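Local coordinates for periplasmic binding protein (Sulfurospirillum deleyianum, PDB 4PAG), which probably serves as the periplasmic solute-binding component of an ABC transporter, of the family that captures iron complexes or vitamin B12 for import, at residues E169-G181 against Y225-F237. Numbering follows the deposited sequence.
With HIS (histidine), chain E.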
ATOM      1  N   GLU A 169     -25.219  -3.104   8.597  1.00 34.38           N
ATOM      2  CA  GLU A 169     -24.583  -2.312   9.648  1.00 31.08           C
ATOM      3  C   GLU A 169     -23.170  -1.837   9.273  1.00 28.05           C
ATOM      4  O   GLU A 169     -22.460  -1.308  10.125  1.00 30.00           O
ATOM      5  CB  GLU A 169     -24.540  -3.114  10.951  1.00 34.13           C
ATOM      6  CG  GLU A 169     -25.918  -3.372  11.554  1.00 39.60           C
ATOM      7  CD  GLU A 169     -25.875  -4.245  12.796  1.00 48.39           C
ATOM      8  OE1 GLU A 169     -24.778  -4.458  13.350  1.00 52.30           O
ATOM      9  OE2 GLU A 169     -26.950  -4.720  13.226  1.00 63.32           O
ATOM     10  N   ARG A 170     -22.771  -2.009   8.012  1.00 23.64           N
ATOM     11  CA  ARG A 170     -21.435  -1.602   7.573  1.00 23.14           C
ATOM     12  C   ARG A 170     -21.330  -0.084   7.502  1.00 19.70           C
ATOM     13  O   ARG A 170     -22.218   0.584   6.973  1.00 23.36           O
ATOM     14  CB  ARG A 170     -21.093  -2.208   6.209  1.00 26.11           C
ATOM     15  CG  ARG A 170     -21.076  -3.733   6.180  1.00 29.23           C
ATOM     16  CD  ARG A 170     -19.784  -4.276   6.741  1.00 30.46           C
ATOM     17  NE  ARG A 170     -19.772  -5.735   6.883  1.00 29.60           N
ATOM     18  CZ  ARG A 170     -19.198  -6.593   6.038  1.00 26.94           C
ATOM     19  NH1 ARG A 170     -18.588  -6.178   4.940  1.00 25.60           N
ATOM     20  NH2 ARG A 170     -19.238  -7.893   6.301  1.00 28.48           N
ATOM     21  N   THR A 171     -20.233   0.454   8.019  1.00 18.65           N
ATOM     22  CA  THR A 171     -20.039   1.901   8.120  1.00 18.94           C
ATOM     23  C   THR A 171     -19.828   2.529   6.742  1.00 17.36           C
ATOM     24  O   THR A 171     -18.937   2.121   6.011  1.00 15.69           O
ATOM     25  CB  THR A 171     -18.824   2.200   9.021  1.00 18.60           C
ATOM     26  OG1 THR A 171     -19.043   1.620  10.309  1.00 20.80           O
ATOM     27  CG2 THR A 171     -18.569   3.703   9.178  1.00 17.86           C
ATOM     28  N   LYS A 172     -20.641   3.527   6.393  1.00 17.43           N
ATOM     29  CA  LYS A 172     -20.439   4.269   5.148  1.00 18.99           C
ATOM     30  C   LYS A 172     -19.189   5.144   5.249  1.00 17.28           C
ATOM     31  O   LYS A 172     -19.027   5.908   6.206  1.00 17.00           O
ATOM     32  CB  LYS A 172     -21.656   5.128   4.817  1.00 21.08           C
ATOM     33  CG  LYS A 172     -22.909   4.322   4.498  1.00 23.59           C
ATOM     34  CD  LYS A 172     -24.168   5.171   4.584  1.00 26.56           C
ATOM     35  CE  LYS A 172     -24.228   6.233   3.502  1.00 29.94           C
ATOM     36  NZ  LYS A 172     -25.291   7.246   3.787  1.00 35.53           N
ATOM     37  N   VAL A 173     -18.305   5.023   4.261  1.00 15.09           N
ATOM     38  CA  VAL A 173     -17.047   5.751   4.270  1.00 14.21           C
ATOM     39  C   VAL A 173     -16.785   6.428   2.916  1.00 14.02           C
ATOM     40  O   VAL A 173     -17.035   5.853   1.848  1.00 13.68           O
ATOM     41  CB  VAL A 173     -15.863   4.838   4.718  1.00 14.87           C
ATOM     42  CG1 VAL A 173     -15.737   3.589   3.859  1.00 15.99           C
ATOM     43  CG2 VAL A 173     -14.543   5.598   4.722  1.00 15.54           C
ATOM     44  N   TYR A 174     -16.296   7.665   2.985  1.00 12.91           N
ATOM     45  CA  TYR A 174     -15.855   8.419   1.830  1.00 12.42           C
ATOM     46  C   TYR A 174     -14.343   8.569   1.901  1.00 12.47           C
ATOM     47  O   TYR A 174     -13.801   9.017   2.907  1.00 13.45           O
ATOM     48  CB  TYR A 174     -16.517   9.801   1.792  1.00 12.20           C
ATOM     49  CG  TYR A 174     -16.031  10.667   0.655  1.00 12.66           C
ATOM     50  CD1 TYR A 174     -16.284  10.311  -0.665  1.00 13.23           C
ATOM     51  CD2 TYR A 174     -15.295  11.824   0.891  1.00 13.44           C
ATOM     52  CE1 TYR A 174     -15.828  11.084  -1.713  1.00 13.33           C
ATOM     53  CE2 TYR A 174     -14.832  12.610  -0.157  1.00 13.44           C
ATOM     54  CZ  TYR A 174     -15.108  12.231  -1.456  1.00 14.14           C
ATOM     55  OH  TYR A 174     -14.674  12.986  -2.507  1.00 15.46           O
ATOM     56  N   TYR A 175     -13.666   8.175   0.829  1.00 12.61           N
ATOM     57  CA  TYR A 175     -12.218   8.311   0.728  1.00 11.92           C
ATOM     58  C   TYR A 175     -11.914   9.632   0.036  1.00 11.96           C
ATOM     59  O   TYR A 175     -12.132   9.774  -1.165  1.00 13.02           O
ATOM     60  CB  TYR A 175     -11.650   7.128  -0.059  1.00 12.62           C
ATOM     61  CG  TYR A 175     -10.145   7.087  -0.217  1.00 13.52           C
ATOM     62  CD1 TYR A 175      -9.289   7.616   0.746  1.00 15.04           C
ATOM     63  CD2 TYR A 175      -9.579   6.487  -1.334  1.00 15.13           C
ATOM     64  CE1 TYR A 175      -7.908   7.555   0.593  1.00 16.94           C
ATOM     65  CE2 TYR A 175      -8.209   6.421  -1.498  1.00 16.25           C
ATOM     66  CZ  TYR A 175      -7.373   6.960  -0.542  1.00 17.17           C
ATOM     67  OH  TYR A 175      -6.007   6.893  -0.737  1.00 16.40           O
ATOM     68  N   ALA A 176     -11.445  10.611   0.805  1.00 12.27           N
ATOM     69  CA  ALA A 176     -11.265  11.963   0.285  1.00 12.40           C
ATOM     70  C   ALA A 176      -9.838  12.155  -0.179  1.00 12.88           C
ATOM     71  O   ALA A 176      -8.915  12.176   0.623  1.00 13.56           O
ATOM     72  CB  ALA A 176     -11.621  12.994   1.341  1.00 11.87           C
ATOM     73  N   GLU A 177      -9.667  12.306  -1.485  1.00 13.04           N
ATOM     74  CA  GLU A 177      -8.353  12.480  -2.076  1.00 13.42           C
ATOM     75  C   GLU A 177      -8.218  13.878  -2.655  1.00 14.80           C
ATOM     76  O   GLU A 177      -9.212  14.592  -2.817  1.00 15.05           O
ATOM     77  CB  GLU A 177      -8.140  11.430  -3.159  1.00 14.24           C
ATOM     78  CG  GLU A 177      -8.083  10.012  -2.620  1.00 14.43           C
ATOM     79  CD  GLU A 177      -7.883   9.007  -3.735  1.00 16.07           C
ATOM     80  OE1 GLU A 177      -8.833   8.860  -4.544  1.00 16.62           O
ATOM     81  OE2 GLU A 177      -6.789   8.390  -3.804  1.00 16.02           O
ATOM     82  N   GLY A 178      -6.977  14.267  -2.936  1.00 16.03           N
ATOM     83  CA  GLY A 178      -6.669  15.578  -3.473  1.00 15.94           C
ATOM     84  C   GLY A 178      -6.711  16.687  -2.438  1.00 17.28           C
ATOM     85  O   GLY A 178      -7.140  16.498  -1.299  1.00 16.20           O
ATOM     86  N   ASP A 179      -6.272  17.865  -2.858  1.00 18.12           N
ATOM     87  CA  ASP A 179      -6.147  19.003  -1.953  1.00 20.06           C
ATOM     88  C   ASP A 179      -7.485  19.554  -1.501  1.00 17.16           C
ATOM     89  O   ASP A 179      -7.547  20.259  -0.508  1.00 20.82           O
ATOM     90  CB  ASP A 179      -5.335  20.110  -2.615  1.00 23.26           C
ATOM     91  CG  ASP A 179      -3.899  19.695  -2.884  1.00 32.27           C
ATOM     92  OD1 ASP A 179      -3.364  18.855  -2.116  1.00 35.80           O
ATOM     93  OD2 ASP A 179      -3.308  20.207  -3.862  1.00 39.38           O
ATOM     94  N   PHE A 180      -8.554  19.226  -2.216  1.00 16.49           N
ATOM     95  CA  PHE A 180      -9.861  19.801  -1.926  1.00 17.22           C
ATOM     96  C   PHE A 180     -10.891  18.745  -1.565  1.00 14.91           C
ATOM     97  O   PHE A 180     -12.069  19.058  -1.420  1.00 17.05           O
ATOM     98  CB  PHE A 180     -10.330  20.626  -3.128  1.00 20.79           C
ATOM     99  CG  PHE A 180      -9.298  21.610  -3.622  1.00 24.50           C
ATOM    100  CD1 PHE A 180      -9.184  22.867  -3.043  1.00 29.86           C
ATOM    101  CD2 PHE A 180      -8.442  21.276  -4.663  1.00 28.17           C
ATOM    102  CE1 PHE A 180      -8.236  23.775  -3.498  1.00 34.16           C
ATOM    103  CE2 PHE A 180      -7.487  22.174  -5.117  1.00 28.73           C
ATOM    104  CZ  PHE A 180      -7.383  23.424  -4.534  1.00 32.59           C
ATOM    105  N   GLY A 181     -10.444  17.497  -1.410  1.00 15.28           N
ATOM    106  CA  GLY A 181     -11.326  16.402  -1.027  1.00 16.15           C
ATOM    107  C   GLY A 181     -12.305  15.966  -2.104  1.00 15.61           C
ATOM    108  O   GLY A 181     -13.209  15.184  -1.824  1.00 15.94           O
ATOM    109  N   TYR A 225     -24.020  11.555  -0.457  1.00 16.61           N
ATOM    110  CA  TYR A 225     -23.485  10.289   0.018  1.00 16.26           C
ATOM    111  C   TYR A 225     -23.567  10.138   1.547  1.00 16.83           C
ATOM    112  O   TYR A 225     -23.663   9.019   2.050  1.00 16.23           O
ATOM    113  CB  TYR A 225     -22.039  10.086  -0.467  1.00 15.73           C
ATOM    114  CG  TYR A 225     -21.855   9.705  -1.936  1.00 15.65           C
ATOM    115  CD1 TYR A 225     -22.825   8.979  -2.636  1.00 17.07           C
ATOM    116  CD2 TYR A 225     -20.665  10.012  -2.606  1.00 16.32           C
ATOM    117  CE1 TYR A 225     -22.633   8.613  -3.964  1.00 17.58           C
ATOM    118  CE2 TYR A 225     -20.459   9.642  -3.936  1.00 17.08           C
ATOM    119  CZ  TYR A 225     -21.445   8.949  -4.610  1.00 18.52           C
ATOM    120  OH  TYR A 225     -21.253   8.575  -5.928  1.00 18.93           O
ATOM    121  N   ASP A 226     -23.528  11.255   2.276  1.00 16.73           N
ATOM    122  CA  ASP A 226     -23.726  11.254   3.727  1.00 18.23           C
ATOM    123  C   ASP A 226     -22.830  10.215   4.437  1.00 17.21           C
ATOM    124  O   ASP A 226     -23.324   9.340   5.157  1.00 18.23           O
ATOM    125  CB  ASP A 226     -25.218  11.006   4.029  1.00 21.27           C
ATOM    126  CG  ASP A 226     -25.565  11.122   5.514  1.00 24.68           C
ATOM    127  OD1 ASP A 226     -24.904  11.891   6.237  1.00 25.63           O
ATOM    128  OD2 ASP A 226     -26.518  10.441   5.961  1.00 28.11           O
ATOM    129  N   PRO A 227     -21.504  10.300   4.236  1.00 14.82           N
ATOM    130  CA  PRO A 227     -20.669   9.276   4.869  1.00 15.67           C
ATOM    131  C   PRO A 227     -20.665   9.400   6.391  1.00 15.85           C
ATOM    132  O   PRO A 227     -20.855  10.496   6.932  1.00 17.79           O
ATOM    133  CB  PRO A 227     -19.272   9.565   4.305  1.00 15.80           C
ATOM    134  CG  PRO A 227     -19.290  11.035   4.022  1.00 16.10           C
ATOM    135  CD  PRO A 227     -20.687  11.305   3.526  1.00 15.41           C
ATOM    136  N   GLU A 228     -20.471   8.276   7.068  1.00 16.06           N
ATOM    137  CA  GLU A 228     -20.345   8.260   8.520  1.00 16.31           C
ATOM    138  C   GLU A 228     -18.907   8.547   8.937  1.00 14.89           C
ATOM    139  O   GLU A 228     -18.671   9.175   9.974  1.00 15.41           O
ATOM    140  CB  GLU A 228     -20.809   6.922   9.084  1.00 19.24           C
ATOM    141  CG  GLU A 228     -22.269   6.634   8.787  1.00 23.04           C
ATOM    142  CD  GLU A 228     -22.645   5.185   9.034  1.00 28.08           C
ATOM    143  OE1 GLU A 228     -22.882   4.836  10.210  1.00 41.22           O
ATOM    144  OE2 GLU A 228     -22.713   4.405   8.059  1.00 23.11           O
ATOM    145  N   VAL A 229     -17.959   8.075   8.132  1.00 14.26           N
ATOM    146  CA  VAL A 229     -16.540   8.317   8.352  1.00 12.93           C
ATOM    147  C   VAL A 229     -15.896   8.834   7.065  1.00 12.35           C
ATOM    148  O   VAL A 229     -16.232   8.388   5.964  1.00 11.48           O
ATOM    149  CB  VAL A 229     -15.817   7.037   8.824  1.00 13.87           C
ATOM    150  CG1 VAL A 229     -14.309   7.230   8.835  1.00 14.45           C
ATOM    151  CG2 VAL A 229     -16.288   6.621  10.218  1.00 14.88           C
ATOM    152  N   ILE A 230     -14.966   9.772   7.212  1.00 12.43           N
ATOM    153  CA  ILE A 230     -14.184  10.252   6.087  1.00 13.00           C
ATOM    154  C   ILE A 230     -12.707   9.957   6.331  1.00 13.95           C
ATOM    155  O   ILE A 230     -12.142  10.324   7.361  1.00 13.33           O
ATOM    156  CB  ILE A 230     -14.403  11.751   5.812  1.00 13.73           C
ATOM    157  CG1 ILE A 230     -15.859  12.016   5.406  1.00 13.60           C
ATOM    158  CG2 ILE A 230     -13.434  12.222   4.728  1.00 13.87           C
ATOM    159  CD1 ILE A 230     -16.259  13.479   5.401  1.00 14.00           C
ATOM    160  N   ILE A 231     -12.093   9.267   5.377  1.00 13.66           N
ATOM    161  CA  ILE A 231     -10.668   8.975   5.414  1.00 13.17           C
ATOM    162  C   ILE A 231      -9.982   9.895   4.413  1.00 12.81           C
ATOM    163  O   ILE A 231     -10.340   9.906   3.235  1.00 13.49           O
ATOM    164  CB  ILE A 231     -10.397   7.498   5.052  1.00 13.68           C
ATOM    165  CG1 ILE A 231     -11.115   6.547   6.022  1.00 15.23           C
ATOM    166  CG2 ILE A 231      -8.901   7.205   5.037  1.00 13.18           C
ATOM    167  CD1 ILE A 231     -10.710   6.677   7.476  1.00 16.18           C
ATOM    168  N   VAL A 232      -8.991  10.645   4.893  1.00 12.60           N
ATOM    169  CA  VAL A 232      -8.363  11.738   4.156  1.00 12.41           C
ATOM    170  C   VAL A 232      -6.885  11.449   3.869  1.00 12.64           C
ATOM    171  O   VAL A 232      -6.130  11.055   4.760  1.00 13.18           O
ATOM    172  CB  VAL A 232      -8.446  13.044   4.982  1.00 12.91           C
ATOM    173  CG1 VAL A 232      -7.701  14.172   4.285  1.00 13.79           C
ATOM    174  CG2 VAL A 232      -9.905  13.422   5.256  1.00 13.79           C
ATOM    175  N   GLN A 233      -6.467  11.671   2.629  1.00 14.19           N
ATOM    176  CA  GLN A 233      -5.072  11.439   2.242  1.00 16.05           C
ATOM    177  C   GLN A 233      -4.233  12.712   2.453  1.00 16.29           C
ATOM    178  O   GLN A 233      -3.147  12.668   3.030  1.00 16.89           O
ATOM    179  CB  GLN A 233      -5.043  10.958   0.783  1.00 19.96           C
ATOM    180  CG  GLN A 233      -3.979   9.957   0.351  1.00 24.43           C
ATOM    181  CD  GLN A 233      -3.504   8.975   1.412  1.00 19.76           C
ATOM    182  OE1 GLN A 233      -2.670   9.317   2.224  1.00 19.03           O
ATOM    183  NE2 GLN A 233      -3.967   7.729   1.346  1.00 17.80           N
ATOM    184  N   ASN A 234      -4.745  13.857   2.024  1.00 17.13           N
ATOM    185  CA  ASN A 234      -3.930  15.075   1.973  1.00 16.95           C
ATOM    186  C   ASN A 234      -4.068  15.939   3.236  1.00 15.51           C
ATOM    187  O   ASN A 234      -5.181  16.308   3.637  1.00 15.69           O
ATOM    188  CB  ASN A 234      -4.243  15.866   0.695  1.00 18.64           C
ATOM    189  CG  ASN A 234      -3.749  15.153  -0.576  1.00 23.37           C
ATOM    190  OD1 ASN A 234      -3.448  13.952  -0.562  1.00 27.64           O
ATOM    191  ND2 ASN A 234      -3.652  15.897  -1.675  1.00 24.12           N
ATOM    192  N   PRO A 235      -2.938  16.262   3.880  1.00 16.03           N
ATOM    193  CA  PRO A 235      -3.030  17.049   5.110  1.00 18.00           C
ATOM    194  C   PRO A 235      -3.645  18.438   4.918  1.00 19.33           C
ATOM    195  O   PRO A 235      -4.274  18.930   5.849  1.00 20.19           O
ATOM    196  CB  PRO A 235      -1.575  17.155   5.588  1.00 19.34           C
ATOM    197  CG  PRO A 235      -0.741  16.845   4.399  1.00 20.50           C
ATOM    198  CD  PRO A 235      -1.545  15.905   3.552  1.00 18.03           C
ATOM    199  N   THR A 236      -3.497  19.052   3.738  1.00 21.56           N
ATOM    200  CA  THR A 236      -4.128  20.369   3.497  1.00 24.51           C
ATOM    201  C   THR A 236      -5.651  20.251   3.536  1.00 20.73           C
ATOM    202  O   THR A 236      -6.333  21.119   4.083  1.00 23.13           O
ATOM    203  CB  THR A 236      -3.714  21.062   2.165  1.00 28.14           C
ATOM    204  OG1 THR A 236      -4.315  20.399   1.037  1.00 37.40           O
ATOM    205  CG2 THR A 236      -2.217  21.092   2.000  1.00 26.70           C
ATOM    206  N   PHE A 237      -6.191  19.175   2.975  1.00 17.81           N
ATOM    207  CA  PHE A 237      -7.622  18.981   3.037  1.00 17.42           C
ATOM    208  C   PHE A 237      -8.093  18.697   4.466  1.00 16.22           C
ATOM    209  O   PHE A 237      -9.144  19.189   4.901  1.00 16.58           O
ATOM    210  CB  PHE A 237      -8.110  17.880   2.103  1.00 18.88           C
ATOM    211  CG  PHE A 237      -9.588  17.727   2.149  1.00 18.03           C
ATOM    212  CD1 PHE A 237     -10.398  18.799   1.790  1.00 17.94           C
ATOM    213  CD2 PHE A 237     -10.174  16.581   2.646  1.00 17.12           C
ATOM    214  CE1 PHE A 237     -11.766  18.704   1.876  1.00 18.36           C
ATOM    215  CE2 PHE A 237     -11.552  16.480   2.735  1.00 19.09           C
ATOM    216  CZ  PHE A 237     -12.349  17.546   2.355  1.00 19.04           C
TER
HETATM  217  N   HIS E 403       0.070  14.536   9.556  0.50 28.91           N
HETATM  218  CA  HIS E 403       0.608  13.476   8.660  0.50 25.90           C
HETATM  219  C   HIS E 403       0.682  13.974   7.223  0.50 22.60           C
HETATM  220  O   HIS E 403      -0.105  13.631   6.330  0.50 15.82           O
HETATM  221  CB  HIS E 403      -0.234  12.209   8.748  0.50 24.46           C
HETATM  222  CG  HIS E 403      -0.537  11.784  10.150  0.50 24.82           C
HETATM  223  ND1 HIS E 403      -1.680  11.095  10.493  0.50 21.02           N
HETATM  224  CD2 HIS E 403       0.157  11.956  11.300  0.50 27.39           C
HETATM  225  CE1 HIS E 403      -1.674  10.851  11.791  0.50 24.88           C
HETATM  226  NE2 HIS E 403      -0.570  11.363  12.305  0.50 28.41           N
HETATM  227  OXT HIS E 403       1.565  14.767   6.938  0.50 24.38           O
HETATM  228  O   HOH W   1     -24.487   2.131   8.516  1.00 46.81           O
HETATM  229  O   HOH W   2      -7.290  14.492   0.703  1.00 14.26           O
HETATM  230  O   HOH W   3      -4.930  12.470  -2.315  1.00 22.86           O
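Two parallel neighbours of a four-stranded sheet, 172-176 and 229-232, meet here as inner strands, the axes of these short segments 21° apart. Their pairing runs from Val173 beside Val229 to Ala176 beside Val232, with Tyr174 and Ala176 giving N-H and C=O groups to the partner strand and, from Ala176 O, to Gln233 N just beyond it. Before the first pair, Lys172 O accepts from both Val229 N and Glu228 N, while Lys172 N sends an almost straight bond (174°) to Glu228 OE2, 2.8 Å away and above the carboxylate plane. The lysine chain, bent at its third torsion, curls back to the end of helix 219-225, where NZ donates to Tyr225 O (3.0 Å) and Asp226 O. A methionine in place of Lys172 would probably leave these two carbonyls without their ammonium donor and the nearby Asp226 carboxylate without an opposing charge. After 172-176 the chain runs through edge strand 201-202 and returns by helix 219-225 into strand 229-232, as in the alpha/beta lobes of periplasmic binding proteins. On the sheet face carrying Tyr175, Gln233 NE2 donates to Tyr175 OH at 3.0 Å, lying at the ring edge with the amide plane nearly perpendicular to the ring; Asp270 also binds that hydroxyl, and Asn267 holds Gln233 OE1. On the other face Ala176 CB rests 3.8 Å from Phe237 CE2. With CG anti to the backbone N (chi1 -178°), the Phe237 ring reaches under the 178-181 turn, and Gly181 CA sits 3.5 Å over its centre in a CH-pi contact. Asn234, just before Pro235 of the histidine pocket, donates from ND2 to Asp179 OD1 (3.0 Å), an oxygen that also forms a salt bridge with Lys52.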